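DUF2235 domain-containing protein (Pseudomonas aeruginosa, PDB 4O5P) probably hydrolyses membrane phospholipids as Tle1, an effector delivered by the type VI secretion system. Local coordinates at residues G141-L153 with E242-T254. Residues are numbered along the deposited sequence; the frame is centred on the assembly and turned at random.
Sequences GGENRINWGLVQL and EARAFANWLQELT
Ile-146 fits as a knob into the hole formed by Glu-242, Ala-245, Phe-246 and Trp-249. Its CD1 meets Ala-245 CB at 3.6 Å. The CG2 branch, anti to the backbone N, lies 3.4 Å from Trp-249 CE3. One turn on, Leu-150 enters the next hole, lined by Phe-246, Trp-249, Leu-250 and Leu-253. Leu-150 and Leu-253 meet tip to tip, CD1 to CD1, at 4.1 Å. Leu-153 and Leu-250 do the same, with their CD1 atoms 3.9 Å apart.

The packing is reciprocal: Phe-246 and Trp-249 are knobs in holes of helix 139-162. Phe-246 brings its ring edge to the backbone at Gly-149, with CE2 3.7 Å from Gly-149 C. The lack of a side chain there lets the ring come close. Trp-249 turns its edge to Glu-143 CG and Asn-147 OD1. That amide oxygen is buried without a hydrogen-bond partner.

No hydrogen bond joins the helices. Glu-242 OE1 packs on the aliphatic part of Arg-145, 3.6 Å from CB. The guanidinium does not touch the carboxylate; its NH1 bonds Gly-141 O at 2.9 Å and forms a salt bridge with Glu-128.

The axes cross at -52°, 9.3 Å apart. Helix 238-254 follows strand 225-236 through a GxSxG sequence, consistent with the nucleophile elbow of an alpha/beta hydrolase. Helix 139-162 packs against this helix beside the central sheet.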
loop_
_atom_site.group_PDB
_atom_site.type_symbol
_atom_site.label_atom_id
_atom_site.label_comp_id
_atom_site.label_asym_id
_atom_site.label_seq_id
_atom_site.Cartn_x
_atom_site.Cartn_y
_atom_site.Cartn_z
ATOM N N GLY A 141 11.527 -1.668 4.529
ATOM C CA GLY A 141 11.469 -1.351 3.110
ATOM C C GLY A 141 10.637 -0.103 2.848
ATOM O O GLY A 141 11.011 0.776 2.029
ATOM N N GLY A 142 9.513 -0.013 3.565
ATOM C CA GLY A 142 8.656 1.155 3.501
ATOM C C GLY A 142 9.420 2.387 3.964
ATOM O O GLY A 142 9.470 3.407 3.254
ATOM N N GLU A 143 10.018 2.295 5.152
ATOM C CA GLU A 143 10.760 3.445 5.691
ATOM C C GLU A 143 11.865 3.940 4.758
ATOM O O GLU A 143 12.040 5.148 4.561
ATOM C CB GLU A 143 11.338 3.122 7.076
ATOM C CG GLU A 143 12.327 4.162 7.591
ATOM C CD GLU A 143 12.910 3.813 8.951
ATOM O OE1 GLU A 143 13.491 2.715 9.098
ATOM O OE2 GLU A 143 12.792 4.638 9.880
ATOM N N ASN A 144 12.623 3.004 4.192
ATOM C CA ASN A 144 13.697 3.353 3.265
ATOM C C ASN A 144 13.173 4.014 1.998
ATOM O O ASN A 144 13.841 4.882 1.422
ATOM C CB ASN A 144 14.505 2.112 2.878
ATOM C CG ASN A 144 15.282 1.531 4.039
ATOM O OD1 ASN A 144 15.559 2.213 5.035
ATOM N ND2 ASN A 144 15.645 0.260 3.916
ATOM N N ARG A 145 11.993 3.588 1.549
ATOM C CA ARG A 145 11.361 4.231 0.387
ATOM C C ARG A 145 10.903 5.676 0.667
ATOM O O ARG A 145 11.093 6.579 -0.163
ATOM C CB ARG A 145 10.201 3.359 -0.123
ATOM C CG ARG A 145 10.707 2.089 -0.811
ATOM C CD ARG A 145 9.576 1.100 -1.132
ATOM N NE ARG A 145 10.063 -0.009 -1.944
ATOM C CZ ARG A 145 10.901 -0.944 -1.507
ATOM N NH1 ARG A 145 11.365 -0.910 -0.257
ATOM N NH2 ARG A 145 11.276 -1.922 -2.317
ATOM N N ILE A 146 10.301 5.887 1.833
ATOM C CA ILE A 146 9.950 7.242 2.273
ATOM C C ILE A 146 11.203 8.132 2.332
ATOM O O ILE A 146 11.220 9.246 1.805
ATOM C CB ILE A 146 9.259 7.209 3.660
ATOM C CG1 ILE A 146 7.950 6.418 3.571
ATOM C CG2 ILE A 146 8.933 8.611 4.139
ATOM C CD1 ILE A 146 7.502 5.864 4.899
ATOM N N ASN A 147 12.264 7.622 2.939
ATOM C CA ASN A 147 13.478 8.424 3.080
ATOM C C ASN A 147 14.193 8.712 1.757
ATOM O O ASN A 147 14.732 9.811 1.559
ATOM C CB ASN A 147 14.409 7.821 4.146
ATOM C CG ASN A 147 13.871 8.034 5.561
ATOM O OD1 ASN A 147 13.219 9.037 5.825
ATOM N ND2 ASN A 147 14.119 7.079 6.465
ATOM N N TRP A 148 14.187 7.728 0.860
ATOM C CA TRP A 148 14.636 7.917 -0.516
ATOM C C TRP A 148 13.855 9.074 -1.127
ATOM O O TRP A 148 14.430 9.966 -1.751
ATOM C CB TRP A 148 14.346 6.653 -1.338
ATOM C CG TRP A 148 14.836 6.726 -2.761
ATOM C CD1 TRP A 148 16.104 6.456 -3.202
ATOM C CD2 TRP A 148 14.075 7.080 -3.925
ATOM N NE1 TRP A 148 16.176 6.622 -4.566
ATOM C CE2 TRP A 148 14.942 7.006 -5.034
ATOM C CE3 TRP A 148 12.747 7.470 -4.138
ATOM C CZ2 TRP A 148 14.528 7.308 -6.332
ATOM C CZ3 TRP A 148 12.336 7.763 -5.427
ATOM C CH2 TRP A 148 13.223 7.682 -6.508
ATOM N N GLY A 149 12.540 9.046 -0.925
ATOM C CA GLY A 149 11.659 10.101 -1.410
ATOM C C GLY A 149 12.099 11.462 -0.921
ATOM O O GLY A 149 12.273 12.386 -1.726
ATOM N N LEU A 150 12.306 11.585 0.393
ATOM C CA LEU A 150 12.837 12.828 0.954
ATOM C C LEU A 150 14.152 13.267 0.282
ATOM O O LEU A 150 14.287 14.429 -0.109
ATOM C CB LEU A 150 12.982 12.721 2.478
ATOM C CG LEU A 150 11.646 12.666 3.227
ATOM C CD1 LEU A 150 11.827 12.269 4.685
ATOM C CD2 LEU A 150 10.932 14.019 3.120
ATOM N N VAL A 151 15.083 12.329 0.104
ATOM C CA VAL A 151 16.360 12.620 -0.552
ATOM C C VAL A 151 16.179 13.174 -1.965
ATOM O O VAL A 151 16.907 14.087 -2.373
ATOM C CB VAL A 151 17.283 11.376 -0.582
ATOM C CG1 VAL A 151 18.569 11.657 -1.364
ATOM C CG2 VAL A 151 17.602 10.930 0.835
ATOM N N GLN A 152 15.199 12.647 -2.703
ATOM C CA GLN A 152 14.982 13.093 -4.084
ATOM C C GLN A 152 14.684 14.586 -4.211
ATOM O O GLN A 152 14.970 15.196 -5.253
ATOM C CB GLN A 152 13.871 12.286 -4.751
ATOM C CG GLN A 152 14.181 10.816 -4.836
ATOM C CD GLN A 152 15.625 10.560 -5.208
ATOM O OE1 GLN A 152 16.037 10.804 -6.342
ATOM N NE2 GLN A 152 16.404 10.087 -4.253
ATOM N N LEU A 153 14.109 15.160 -3.156
ATOM C CA LEU A 153 13.826 16.585 -3.094
ATOM C C LEU A 153 15.144 17.355 -3.016
ATOM O O LEU A 153 15.336 18.405 -3.666
ATOM C CB LEU A 153 12.997 16.886 -1.845
ATOM C CG LEU A 153 11.591 16.286 -1.679
ATOM C CD1 LEU A 153 10.909 16.956 -0.494
ATOM C CD2 LEU A 153 10.743 16.436 -2.933
ATOM N N GLU A 242 3.237 5.013 2.346
ATOM C CA GLU A 242 4.512 5.705 2.276
ATOM C C GLU A 242 4.323 7.172 1.941
ATOM O O GLU A 242 5.011 8.013 2.489
ATOM C CB GLU A 242 5.429 5.068 1.241
ATOM C CG GLU A 242 6.030 3.717 1.648
ATOM C CD GLU A 242 6.312 2.881 0.433
ATOM O OE1 GLU A 242 6.672 3.479 -0.603
ATOM O OE2 GLU A 242 6.154 1.643 0.487
ATOM N N ALA A 243 3.406 7.484 1.033
ATOM C CA ALA A 243 3.162 8.892 0.682
ATOM C C ALA A 243 2.652 9.670 1.881
ATOM O O ALA A 243 3.034 10.828 2.104
ATOM C CB ALA A 243 2.198 9.002 -0.455
ATOM N N ARG A 244 1.781 9.046 2.651
ATOM C CA ARG A 244 1.204 9.726 3.810
ATOM C C ARG A 244 2.240 9.968 4.902
ATOM O O ARG A 244 2.338 11.076 5.463
ATOM C CB ARG A 244 -0.015 8.938 4.305
ATOM C CG ARG A 244 -1.116 8.952 3.242
ATOM C CD ARG A 244 -2.231 7.923 3.476
ATOM N NE ARG A 244 -3.083 8.223 4.628
ATOM C CZ ARG A 244 -4.270 7.660 4.819
ATOM N NH1 ARG A 244 -4.735 6.813 3.913
ATOM N NH2 ARG A 244 -4.996 7.944 5.896
ATOM N N ALA A 245 3.042 8.942 5.181
ATOM C CA ALA A 245 4.147 9.123 6.116
ATOM C C ALA A 245 5.129 10.176 5.592
ATOM O O ALA A 245 5.576 11.033 6.342
ATOM C CB ALA A 245 4.850 7.788 6.382
ATOM N N PHE A 246 5.447 10.120 4.300
ATOM C CA PHE A 246 6.282 11.125 3.636
ATOM C C PHE A 246 5.763 12.545 3.888
ATOM O O PHE A 246 6.508 13.426 4.313
ATOM C CB PHE A 246 6.335 10.820 2.133
ATOM C CG PHE A 246 6.930 11.917 1.283
ATOM C CD1 PHE A 246 6.119 12.924 0.747
ATOM C CD2 PHE A 246 8.280 11.914 0.974
ATOM C CE1 PHE A 246 6.658 13.916 -0.045
ATOM C CE2 PHE A 246 8.832 12.905 0.174
ATOM C CZ PHE A 246 8.019 13.916 -0.338
ATOM N N ALA A 247 4.480 12.766 3.637
ATOM C CA ALA A 247 3.868 14.074 3.857
ATOM C C ALA A 247 4.057 14.544 5.299
ATOM O O ALA A 247 4.458 15.699 5.529
ATOM C CB ALA A 247 2.389 14.048 3.484
ATOM N N ASN A 248 3.784 13.664 6.266
ATOM C CA ASN A 248 4.028 14.021 7.674
ATOM C C ASN A 248 5.493 14.286 8.065
ATOM O O ASN A 248 5.795 15.278 8.746
ATOM C CB ASN A 248 3.406 12.988 8.624
ATOM C CG ASN A 248 1.909 13.180 8.775
ATOM O OD1 ASN A 248 1.441 14.291 9.033
ATOM N ND2 ASN A 248 1.144 12.111 8.567
ATOM N N TRP A 249 6.402 13.400 7.671
ATOM C CA TRP A 249 7.831 13.617 7.930
ATOM C C TRP A 249 8.355 14.897 7.251
ATOM O O TRP A 249 9.248 15.590 7.765
ATOM C CB TRP A 249 8.652 12.391 7.492
ATOM C CG TRP A 249 8.308 11.137 8.259
ATOM C CD1 TRP A 249 7.358 11.003 9.248
ATOM C CD2 TRP A 249 8.905 9.838 8.104
ATOM N NE1 TRP A 249 7.339 9.706 9.708
ATOM C CE2 TRP A 249 8.270 8.969 9.022
ATOM C CE3 TRP A 249 9.916 9.326 7.284
ATOM C CZ2 TRP A 249 8.619 7.619 9.142
ATOM C CZ3 TRP A 249 10.263 7.979 7.404
ATOM C CH2 TRP A 249 9.606 7.142 8.321
ATOM N N LEU A 250 7.782 15.231 6.105
ATOM C CA LEU A 250 8.202 16.421 5.395
ATOM C C LEU A 250 7.705 17.645 6.156
ATOM O O LEU A 250 8.442 18.630 6.334
ATOM C CB LEU A 250 7.690 16.401 3.964
ATOM C CG LEU A 250 8.015 17.628 3.113
ATOM C CD1 LEU A 250 9.532 17.845 3.027
ATOM C CD2 LEU A 250 7.417 17.462 1.730
ATOM N N GLN A 251 6.463 17.570 6.625
ATOM C CA GLN A 251 5.897 18.678 7.382
ATOM C C GLN A 251 6.703 18.931 8.644
ATOM O O GLN A 251 7.020 20.084 8.960
ATOM C CB GLN A 251 4.443 18.415 7.752
ATOM C CG GLN A 251 3.785 19.610 8.394
ATOM C CD GLN A 251 2.402 19.306 8.924
ATOM O OE1 GLN A 251 2.096 18.164 9.298
ATOM N NE2 GLN A 251 1.552 20.330 8.968
ATOM N N GLU A 252 7.026 17.849 9.348
ATOM C CA GLU A 252 7.871 17.899 10.532
ATOM C C GLU A 252 9.229 18.551 10.219
ATOM O O GLU A 252 9.726 19.375 10.994
ATOM C CB GLU A 252 8.050 16.475 11.102
ATOM C CG GLU A 252 9.505 16.005 11.181
ATOM C CD GLU A 252 9.690 14.493 10.971
ATOM O OE1 GLU A 252 8.961 13.692 11.631
ATOM O OE2 GLU A 252 10.584 14.118 10.155
ATOM N N LEU A 253 9.820 18.187 9.079
ATOM C CA LEU A 253 11.137 18.710 8.702
ATOM C C LEU A 253 11.154 20.188 8.301
ATOM O O LEU A 253 12.177 20.873 8.448
ATOM C CB LEU A 253 11.695 17.904 7.539
ATOM C CG LEU A 253 12.509 16.675 7.916
ATOM C CD1 LEU A 253 12.589 15.719 6.737
ATOM C CD2 LEU A 253 13.898 17.109 8.348
ATOM N N THR A 254 10.039 20.671 7.770
ATOM C CA THR A 254 10.032 21.980 7.128
ATOM C C THR A 254 9.226 23.037 7.879
ATOM O O THR A 254 9.306 24.233 7.565
ATOM C CB THR A 254 9.497 21.858 5.696
ATOM O OG1 THR A 254 8.177 21.311 5.734
ATOM C CG2 THR A 254 10.408 20.953 4.860
#